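Local coordinates for protein zinc peptidase (Vibrio cholerae, PDB 2GU1) that cuts the peptide cross-links between peptidoglycan strands as a zinc-dependent DD-endopeptidase, probably making room for new glycan during cell wall expansion, at residues Thr80-Asn83 with Phe87-Asp90. Numbering follows the deposited sequence.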
# COMPACT_ATOMS: atom_id res chain seq x y z
N THR A 80 15.41 8.93 -12.82
CA THR A 80 16.51 9.51 -13.58
C THR A 80 16.32 9.51 -15.09
O THR A 80 15.94 8.49 -15.67
CB THR A 80 17.82 8.79 -13.25
OG1 THR A 80 18.06 8.87 -11.84
CG2 THR A 80 18.99 9.43 -13.98
N ARG A 81 16.60 10.65 -15.72
CA ARG A 81 16.48 10.76 -17.17
C ARG A 81 17.65 10.06 -17.85
O ARG A 81 18.81 10.22 -17.45
CB ARG A 81 16.42 12.23 -17.61
CG ARG A 81 16.37 12.40 -19.12
CD ARG A 81 15.85 13.76 -19.55
NE ARG A 81 16.69 14.86 -19.08
CZ ARG A 81 17.96 15.05 -19.42
NH1 ARG A 81 18.56 14.21 -20.25
NH2 ARG A 81 18.62 16.09 -18.93
N GLU A 82 17.34 9.28 -18.88
CA GLU A 82 18.34 8.53 -19.64
C GLU A 82 18.67 9.26 -20.95
O GLU A 82 17.92 10.13 -21.40
CB GLU A 82 17.81 7.12 -19.95
CG GLU A 82 17.58 6.23 -18.74
CD GLU A 82 18.86 5.87 -18.00
OE1 GLU A 82 19.95 6.06 -18.57
OE2 GLU A 82 18.77 5.37 -16.86
N ASN A 83 19.79 8.90 -21.57
CA ASN A 83 20.19 9.55 -22.81
C ASN A 83 19.12 9.40 -23.89
O ASN A 83 18.98 10.27 -24.75
CB ASN A 83 21.51 8.97 -23.33
CG ASN A 83 22.70 9.42 -22.50
OD1 ASN A 83 22.92 10.62 -22.31
ND2 ASN A 83 23.49 8.47 -22.02
N PHE A 87 12.95 7.77 -18.62
CA PHE A 87 13.36 7.88 -17.22
C PHE A 87 13.46 6.50 -16.62
O PHE A 87 12.61 5.64 -16.88
CB PHE A 87 12.35 8.71 -16.42
CG PHE A 87 12.60 10.19 -16.46
CD1 PHE A 87 13.14 10.84 -15.36
CD2 PHE A 87 12.30 10.93 -17.60
CE1 PHE A 87 13.38 12.21 -15.39
CE2 PHE A 87 12.54 12.30 -17.64
CZ PHE A 87 13.08 12.94 -16.53
N SER A 88 14.50 6.27 -15.83
CA SER A 88 14.71 5.00 -15.15
C SER A 88 14.39 5.18 -13.66
O SER A 88 14.53 6.28 -13.12
CB SER A 88 16.15 4.52 -15.34
OG SER A 88 17.08 5.48 -14.90
N TYR A 89 13.99 4.09 -13.02
CA TYR A 89 13.60 4.09 -11.61
C TYR A 89 14.56 3.35 -10.68
O TYR A 89 15.06 2.29 -11.02
CB TYR A 89 12.22 3.45 -11.49
CG TYR A 89 11.69 3.31 -10.08
CD1 TYR A 89 10.91 4.32 -9.50
CD2 TYR A 89 11.95 2.16 -9.33
CE1 TYR A 89 10.40 4.18 -8.21
CE2 TYR A 89 11.44 2.02 -8.03
CZ TYR A 89 10.67 3.03 -7.48
OH TYR A 89 10.17 2.88 -6.21
N ASP A 90 14.78 3.92 -9.49
CA ASP A 90 15.63 3.31 -8.46
C ASP A 90 15.03 3.65 -7.10
O ASP A 90 14.71 4.81 -6.84
CB ASP A 90 17.07 3.82 -8.55
CG ASP A 90 17.95 3.31 -7.41
OD1 ASP A 90 17.59 2.29 -6.78
OD2 ASP A 90 19.01 3.91 -7.14
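Phe87 lays one face of its ring against the backbone and the first side-chain carbon of Arg81. Arg81 CB sits 3.8 Å from the ring centroid, 20° off the normal, a CH-pi contact, and Arg81 CA also lies above the ring. The arginine chain, extended away from its backbone N (chi1 177°), runs on past Phe87 CE2, and a bend at chi3 carries the guanidinium, its plane nearly perpendicular to the ring, to a salt bridge with Asp59, while NE hydrogen-bonds to Leu64 O. Lys34 and Ile35 of helix 29-38 also touch the phenyl group, which is buried between helix and sheet.

The two segments are the turn-proximal ends of the antiparallel hairpin 75-81/87-93, whose second strand edges the five-stranded sheet of the LysM-like domain. Thr80 and Ser88 form a hydrogen-bonded pair: Thr80 N donates to Ser88 O at 2.8 Å, and Ser88 N to Thr80 O at 2.7 Å. Arg81 and Phe87 make the adjoining non-hydrogen-bonded pair.

On the face bearing Thr80 and Ser88, Glu82 folds back from the turn to bring its carboxylate to the serine. Ser88 OG donates to Glu82 OE2 at 2.6 Å, meeting the anti side of that oxygen 18° out of the carboxylate plane. Thr80 places CB 3.8 Å from Ser88 OG, while its own hydroxyl bonds to Arg66 NE on the neighbouring strand.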